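Local coordinates for protein endo-1,4-beta-xylanase (Pseudoalteromonas haloplanktis, PDB 1H12) that hydrolyses internal beta-1,4 linkages of xylan as a cold-adapted family 8 glycoside hydrolase, and possibly acts on beta-1,4-glucans as well, at residues A1-N5 against R18-M24; V121-K125 against K136-A142; E146-A150 against M175-I179. One frame throughout, in Å; residues are numbered along the deposited sequence. Where two conformers were deposited one is given.

Contact 1 (A1-N5 against R18-M24)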
# COMPACT_ATOMS: atom_id res chain seq x y z
N ALA A 1 23.81 13.06 4.99
CA ALA A 1 24.19 11.63 5.06
C ALA A 1 23.00 10.81 5.57
O ALA A 1 22.21 11.31 6.34
CB ALA A 1 25.37 11.41 5.96
N PHE A 2 22.93 9.58 5.16
CA PHE A 2 21.91 8.67 5.65
C PHE A 2 21.92 8.52 7.12
O PHE A 2 22.99 8.25 7.72
CB PHE A 2 22.11 7.31 5.01
CG PHE A 2 21.12 6.25 5.44
CD1 PHE A 2 19.77 6.38 5.20
CD2 PHE A 2 21.55 5.12 6.10
CE1 PHE A 2 18.87 5.38 5.57
CE2 PHE A 2 20.63 4.13 6.49
CZ PHE A 2 19.30 4.28 6.24
N ASN A 3 20.77 8.65 7.78
CA ASN A 3 20.65 8.38 9.21
C ASN A 3 20.46 6.88 9.41
O ASN A 3 19.36 6.35 9.23
CB ASN A 3 19.49 9.15 9.80
CG ASN A 3 19.39 8.99 11.27
OD1 ASN A 3 20.14 8.18 11.86
ND2 ASN A 3 18.48 9.70 11.91
N ASN A 4 21.52 6.20 9.78
CA ASN A 4 21.50 4.78 10.02
C ASN A 4 21.13 4.43 11.43
O ASN A 4 21.23 3.24 11.80
CB ASN A 4 22.79 4.14 9.60
CG ASN A 4 23.93 4.45 10.53
OD1 ASN A 4 23.89 5.40 11.24
ND2 ASN A 4 24.92 3.60 10.53
N ASN A 5 20.64 5.37 12.20
CA ASN A 5 20.17 5.12 13.54
C ASN A 5 18.75 5.71 13.73
O ASN A 5 18.53 6.66 14.46
CB ASN A 5 21.14 5.83 14.53
CG ASN A 5 20.90 5.44 15.97
OD1 ASN A 5 20.30 4.36 16.25
ND2 ASN A 5 21.38 6.30 16.92
N ARG A 18 11.40 12.64 8.63
CA ARG A 18 12.61 12.52 7.85
C ARG A 18 12.33 12.85 6.41
O ARG A 18 11.23 12.60 5.88
CB ARG A 18 13.18 11.11 7.91
CG ARG A 18 13.65 10.70 9.27
CD ARG A 18 14.08 9.24 9.36
NE ARG A 18 15.22 8.97 8.50
CZ ARG A 18 15.79 7.77 8.39
NH1 ARG A 18 15.25 6.74 9.01
NH2 ARG A 18 16.86 7.59 7.65
N ASN A 19 13.35 13.39 5.76
CA ASN A 19 13.42 13.57 4.31
C ASN A 19 14.58 12.74 3.83
O ASN A 19 15.74 13.18 3.83
CB ASN A 19 13.59 15.06 3.97
CG ASN A 19 13.55 15.33 2.48
OD1 ASN A 19 13.83 14.47 1.65
ND2 ASN A 19 13.20 16.59 2.11
N LEU A 20 14.30 11.49 3.49
CA LEU A 20 15.33 10.53 3.11
C LEU A 20 16.12 11.00 1.92
O LEU A 20 17.36 10.87 1.90
CB LEU A 20 14.74 9.14 2.89
CG LEU A 20 15.71 8.08 2.47
CD1 LEU A 20 16.78 7.80 3.50
CD2 LEU A 20 14.93 6.75 2.23
N ALA A 21 15.47 11.56 0.92
CA ALA A 21 16.16 12.06 -0.24
C ALA A 21 17.17 13.15 0.13
O ALA A 21 18.27 13.18 -0.44
CB ALA A 21 15.18 12.56 -1.28
N GLN A 22 16.80 13.99 1.07
CA GLN A 22 17.73 15.04 1.53
C GLN A 22 18.89 14.43 2.27
O GLN A 22 20.05 14.85 2.09
CB GLN A 22 16.97 16.02 2.42
CG GLN A 22 17.77 17.21 2.85
CD GLN A 22 16.83 18.15 3.65
OE1 GLN A 22 16.33 17.81 4.72
NE2 GLN A 22 16.51 19.27 3.05
N GLU A 23 18.63 13.45 3.13
CA GLU A 23 19.72 12.74 3.79
C GLU A 23 20.70 12.17 2.79
O GLU A 23 21.93 12.16 3.03
CB GLU A 23 19.17 11.59 4.67
CG GLU A 23 18.32 12.05 5.83
CD GLU A 23 17.79 10.93 6.69
OE1 GLU A 23 18.32 9.79 6.60
OE2 GLU A 23 16.82 11.19 7.49
N MET A 24 20.20 11.72 1.65
CA MET A 24 20.99 11.07 0.63
C MET A 24 21.62 12.11 -0.31
O MET A 24 22.20 11.74 -1.30
CB MET A 24 20.11 10.09 -0.18
CG MET A 24 19.60 8.94 0.68
SD MET A 24 20.91 8.01 1.53
CE MET A 24 21.65 7.27 0.30
O HOH W 1 22.37 15.32 3.58
O HOH W 2 17.07 4.61 8.75
O HOH W 3 17.30 11.82 10.15
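Two hydrogen bonds tie the N-terminal residues to Glu23, one to its backbone and one to its side chain. The terminal Ala1 N donates to Glu23 O over 2.9 Å, in the carbonyl plane and on a lone pair. Asn3 N reaches Glu23 OE1 at 2.9 Å and nearly straight (168°), coming from above the carboxylate plane. Arg18 holds that carboxylate nearly coplanar with its guanidinium, side-on: NE meets OE2, and NH2 meets OE1 at 2.8 Å in a salt bridge, both on syn sides. OE1 therefore accepts from two donors, and Arg18 is the second-shell residue that sets it for Asn3. Waters add bridges from Ala1 N (weakly held) to Gln22 O and from Asn3 ND2 to Glu23 OE2; a third accepts from Arg18 NH1 and probably donates to Asn3 O. An Asx turn, Asn5 N to Asn3 OD1, shapes the chain beyond.

The apolar part centres on Phe2. Leu20 CD1 lies at the ring edge, 3.7 Å from Phe2 CD1. Met24, bent at chi2 and chi3, touches Phe2 CB with SD at 3.7 Å; the same SD makes a Met-aromatic contact, 5.2 Å from the Phe2 ring centroid and oblique to it.

This surface contact seats the chain start on the short helix 20-23. Beneath it lies helix 358-369, where Ala361 touches Phe2 and Phe365 touches Leu20 and Met24; Arg18 N is hydrogen-bonded to His294 NE2 of helix 283-296.

Contact 2 (V121-K125 against K136-A142)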
# COMPACT_ATOMS: atom_id res chain seq x y z
N VAL A 121 -18.58 -3.57 1.44
CA VAL A 121 -17.18 -3.72 1.05
C VAL A 121 -17.02 -3.29 -0.41
O VAL A 121 -18.01 -3.15 -1.12
CB VAL A 121 -16.61 -5.14 1.30
CG1 VAL A 121 -17.00 -5.62 2.72
CG2 VAL A 121 -17.01 -6.15 0.27
N TYR A 122 -15.79 -3.09 -0.82
CA TYR A 122 -15.50 -2.51 -2.12
C TYR A 122 -14.98 -3.56 -3.08
O TYR A 122 -13.95 -4.21 -2.85
CB TYR A 122 -14.51 -1.32 -1.93
CG TYR A 122 -15.20 -0.10 -1.34
CD1 TYR A 122 -15.75 -0.12 -0.09
CD2 TYR A 122 -15.40 1.02 -2.12
CE1 TYR A 122 -16.50 0.96 0.38
CE2 TYR A 122 -16.11 2.10 -1.67
CZ TYR A 122 -16.70 2.07 -0.43
OH TYR A 122 -17.49 3.12 -0.04
N ALA A 123 -15.73 -3.75 -4.15
CA ALA A 123 -15.42 -4.76 -5.18
C ALA A 123 -14.05 -4.50 -5.78
O ALA A 123 -13.78 -3.42 -6.30
CB ALA A 123 -16.48 -4.65 -6.26
N TRP A 124 -13.19 -5.51 -5.72
CA TRP A 124 -11.79 -5.28 -6.04
C TRP A 124 -11.50 -5.06 -7.50
O TRP A 124 -10.50 -4.45 -7.82
CB TRP A 124 -10.88 -6.35 -5.46
CG TRP A 124 -10.73 -7.59 -6.28
CD1 TRP A 124 -11.52 -8.70 -6.29
CD2 TRP A 124 -9.66 -7.87 -7.21
NE1 TRP A 124 -10.99 -9.64 -7.14
CE2 TRP A 124 -9.84 -9.14 -7.70
CE3 TRP A 124 -8.56 -7.15 -7.64
CZ2 TRP A 124 -8.94 -9.75 -8.59
CZ3 TRP A 124 -7.69 -7.70 -8.51
CH2 TRP A 124 -7.87 -9.01 -8.98
N LYS A 125 -12.36 -5.60 -8.37
CA LYS A 125 -12.12 -5.54 -9.81
C LYS A 125 -13.36 -5.13 -10.58
O LYS A 125 -14.38 -5.85 -10.56
CB LYS A 125 -11.62 -6.87 -10.34
CG LYS A 125 -11.15 -6.82 -11.76
CD LYS A 125 -10.81 -8.19 -12.37
CE LYS A 125 -9.54 -8.67 -11.90
NZ LYS A 125 -9.29 -10.01 -12.74
N LYS A 136 -18.98 -4.48 -12.20
CA LYS A 136 -18.15 -5.26 -11.27
C LYS A 136 -17.86 -6.64 -11.83
O LYS A 136 -18.76 -7.42 -12.19
CB LYS A 136 -18.88 -5.44 -9.93
CG LYS A 136 -19.18 -4.12 -9.23
CD LYS A 136 -19.88 -4.27 -7.91
CE LYS A 136 -20.04 -2.96 -7.15
NZ LYS A 136 -21.03 -2.07 -7.85
N VAL A 137 -16.59 -6.94 -11.96
CA VAL A 137 -16.12 -8.27 -12.39
C VAL A 137 -16.12 -9.21 -11.21
O VAL A 137 -16.52 -10.39 -11.32
CB VAL A 137 -14.75 -8.19 -13.06
CG1 VAL A 137 -14.25 -9.58 -13.44
CG2 VAL A 137 -14.75 -7.27 -14.28
N ASP A 138 -15.59 -8.75 -10.09
CA ASP A 138 -15.46 -9.55 -8.86
C ASP A 138 -15.87 -8.63 -7.73
O ASP A 138 -15.25 -7.59 -7.49
CB ASP A 138 -14.08 -10.09 -8.73
CG ASP A 138 -13.92 -11.10 -7.63
OD1 ASP A 138 -14.73 -11.14 -6.69
OD2 ASP A 138 -12.88 -11.84 -7.64
N GLU A 139 -16.94 -8.98 -7.04
CA GLU A 139 -17.47 -8.23 -5.92
C GLU A 139 -16.68 -8.43 -4.62
O GLU A 139 -16.86 -7.65 -3.69
CB GLU A 139 -18.89 -8.62 -5.63
CG GLU A 139 -19.89 -8.29 -6.74
CD GLU A 139 -21.30 -8.82 -6.42
OE1 GLU A 139 -21.39 -9.89 -5.82
OE2 GLU A 139 -22.28 -8.20 -6.72
N GLY A 140 -15.84 -9.42 -4.55
CA GLY A 140 -15.06 -9.63 -3.35
C GLY A 140 -14.05 -8.48 -3.16
O GLY A 140 -13.61 -7.86 -4.13
N PRO A 141 -13.67 -8.20 -1.93
CA PRO A 141 -12.76 -7.10 -1.63
C PRO A 141 -11.29 -7.49 -1.74
O PRO A 141 -10.93 -8.66 -1.73
CB PRO A 141 -13.11 -6.76 -0.19
CG PRO A 141 -13.43 -8.12 0.43
CD PRO A 141 -14.16 -8.87 -0.68
N ALA A 142 -10.45 -6.46 -1.79
CA ALA A 142 -9.01 -6.55 -1.55
C ALA A 142 -8.79 -5.66 -0.32
O ALA A 142 -8.68 -4.45 -0.48
CB ALA A 142 -8.19 -6.08 -2.71
O HOH W 4 -11.45 -3.79 -1.83
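Lys125 pairs antiparallel with Asp138 in an irregular beta hairpin, whose chains turn corners at Trp124, Val137 and Gly140, so that regular pairing is confined to these two residues. Val137 and Asp138 form a classic beta bulge opposite Lys125: its O takes two donors, Val137 N at 2.8 Å and Asp138 N at 3.2 Å, with Val137 near helical in backbone. On the far side of the corner Trp124 N donates to Gly140 O at 2.9 Å, an isolated bond. Further along, Pro141 CA points a CH at Tyr122 O, and a water that accepts from Ala142 N probably donates to that same oxygen.

Trp124 carries the side-chain part. Its CG sits between the backbone N and the carbonyl carbon (chi1 85°), which folds the indole over Lys125: CB of Lys125 lies over the ring centre, and Gly140 O stands at the ring edge. Val137 CG1 packs on Lys125 CD at 3.9 Å, and Ala123 CB rests against the aliphatic chain of Lys136, whose ammonium goes on to Tyr106 O. At the other end Val121 CG2 meets Pro141 CB at 4.0 Å. Separately, Trp124 CB touches Ala142 CB, and Thr77 of helix 77-89 lies against both residues.

Asp138 has its two oxygens divided between tasks. OD1 closes an Asx turn by accepting from Gly140 N, 3.0 Å away, while OD2 takes the indole NE1 of Trp124 at 2.9 Å, the oxygen lying near the ring plane but the nitrogen standing 71° out of the carboxylate plane.

Contact 3 (E146-A150 against M175-I179)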
# COMPACT_ATOMS: atom_id res chain seq x y z
N GLU A 146 -9.75 -0.95 1.36
CA GLU A 146 -10.56 -0.32 2.39
C GLU A 146 -9.67 0.33 3.46
O GLU A 146 -10.00 1.42 3.93
CB GLU A 146 -11.50 -1.34 3.05
CG GLU A 146 -12.69 -1.76 2.21
CD GLU A 146 -12.51 -2.86 1.16
OE1 GLU A 146 -11.33 -3.14 0.79
OE2 GLU A 146 -13.53 -3.42 0.75
N GLU A 147 -8.57 -0.32 3.84
CA GLU A 147 -7.67 0.29 4.80
C GLU A 147 -7.16 1.65 4.33
O GLU A 147 -7.17 2.63 5.08
CB GLU A 147 -6.48 -0.63 5.12
CG GLU A 147 -6.87 -1.92 5.79
CD GLU A 147 -5.70 -2.77 6.20
OE1 GLU A 147 -4.82 -2.98 5.27
OE2 GLU A 147 -5.58 -3.21 7.34
N TYR A 148 -6.66 1.71 3.09
CA TYR A 148 -6.18 2.96 2.54
C TYR A 148 -7.31 3.96 2.33
O TYR A 148 -7.11 5.16 2.52
CB TYR A 148 -5.38 2.76 1.25
CG TYR A 148 -3.91 2.49 1.44
CD1 TYR A 148 -3.01 3.54 1.48
CD2 TYR A 148 -3.41 1.20 1.56
CE1 TYR A 148 -1.67 3.32 1.55
CE2 TYR A 148 -2.04 0.98 1.68
CZ TYR A 148 -1.17 2.06 1.66
OH TYR A 148 0.19 1.88 1.73
N PHE A 149 -8.53 3.51 1.93
CA PHE A 149 -9.61 4.45 1.81
C PHE A 149 -9.88 5.13 3.14
O PHE A 149 -10.07 6.35 3.21
CB PHE A 149 -10.93 3.79 1.35
CG PHE A 149 -11.02 3.36 -0.11
CD1 PHE A 149 -10.64 4.19 -1.15
CD2 PHE A 149 -11.61 2.15 -0.44
CE1 PHE A 149 -10.83 3.83 -2.45
CE2 PHE A 149 -11.80 1.79 -1.76
CZ PHE A 149 -11.40 2.64 -2.77
N ALA A 150 -9.96 4.33 4.23
CA ALA A 150 -10.23 4.92 5.54
C ALA A 150 -9.15 5.90 5.93
O ALA A 150 -9.43 7.00 6.42
CB ALA A 150 -10.34 3.82 6.58
N MET A 175 -16.23 3.48 6.72
CA MET A 175 -15.22 2.56 6.20
C MET A 175 -14.56 1.77 7.33
O MET A 175 -14.38 0.55 7.21
CB MET A 175 -14.16 3.35 5.41
CG MET A 175 -13.24 2.48 4.60
SD MET A 175 -14.02 1.64 3.18
CE MET A 175 -14.49 3.07 2.21
N LEU A 176 -14.19 2.42 8.43
CA LEU A 176 -13.60 1.70 9.58
C LEU A 176 -14.57 0.65 10.12
O LEU A 176 -14.16 -0.45 10.47
CB LEU A 176 -13.20 2.68 10.68
CG LEU A 176 -12.04 3.59 10.37
CD1 LEU A 176 -11.80 4.50 11.59
CD2 LEU A 176 -10.77 2.82 10.07
N ASN A 177 -15.85 1.04 10.21
CA ASN A 177 -16.82 0.03 10.71
C ASN A 177 -16.94 -1.14 9.77
O ASN A 177 -17.06 -2.28 10.22
CB ASN A 177 -18.17 0.72 10.90
CG ASN A 177 -18.19 1.61 12.14
OD1 ASN A 177 -17.33 1.57 12.96
ND2 ASN A 177 -19.17 2.49 12.18
N THR A 178 -16.90 -0.87 8.45
CA THR A 178 -16.88 -1.95 7.49
C THR A 178 -15.68 -2.86 7.67
O THR A 178 -15.78 -4.08 7.61
CB THR A 178 -16.98 -1.39 6.08
OG1 THR A 178 -18.30 -0.82 5.93
CG2 THR A 178 -16.73 -2.43 5.00
N ILE A 179 -14.50 -2.27 7.85
CA ILE A 179 -13.30 -3.09 8.07
C ILE A 179 -13.51 -3.98 9.29
O ILE A 179 -13.26 -5.19 9.25
CB ILE A 179 -12.05 -2.20 8.19
CG1 ILE A 179 -11.77 -1.48 6.89
CG2 ILE A 179 -10.87 -3.08 8.58
CD1 ILE A 179 -10.77 -0.32 7.03
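Met175 lies across the face of helix 146-150 and makes the close part of the contact. Its CG, anti to the backbone N (chi1 -168°), comes to 3.5 Å from Glu146 O and 3.8 Å from Ala150 CB. Bends at chi2 and chi3 then carry SD alongside Glu146 CB and CG, the two side chains crossing at about a right angle, and bring CE to 3.7 Å from Phe149 CB, oblique to the ring. At the small Ala150 the backbones are nearest, its CA 5.6 Å from Met175 CA, and its methyl is also met by Leu176 CD2 at 3.7 Å. Ile179 continues the packing one turn on, with CD1 3.6 Å from Glu146 O, an oxygen already bonded to Ala150 N within its own helix.

Two margins are looser. One is buried, where Ile179 CD1 stands 4.4 Å from Glu147 CG. The other, on the Glu146 side, holds the partly exposed Thr178, whose CB points toward helix 146-150 without contact. The acidic ends turn elsewhere: Glu146 OE2 accepts from Tyr122 N, and Glu147 OE2 bonds Tyr209 OH, which gives both buried carboxylates a polar partner.

The segment axes approach to 9.3 Å with 153° between their directions, so the segments run roughly antiparallel. Helix packing of this kind is characteristic of the (alpha/alpha)6 barrel of family 8 glycoside hydrolases.

Overall arrangement
From the N terminus, contact 1 closes first, folding residues 1-5 back over helix 20-23 across a loop that holds helix 11-14. It lies about 39 Å, centre to centre, from contact 2 and on the opposite side of the chain's centre. Contact 2 then closes the hairpin 123-139 at the edge of the five-stranded sheet, and the chain soon enters helix 143-160. Contact 3 joins that helix to helix 168-182, closing the mostly helical connection 151-174. All three follow in series, none enclosing or crossing another. Contacts 2 and 3 touch, however: Tyr122 CE1 packs on Met175 CE, and Pro141 and Val121 border Glu146, so hairpin and helix pair form one continuous block.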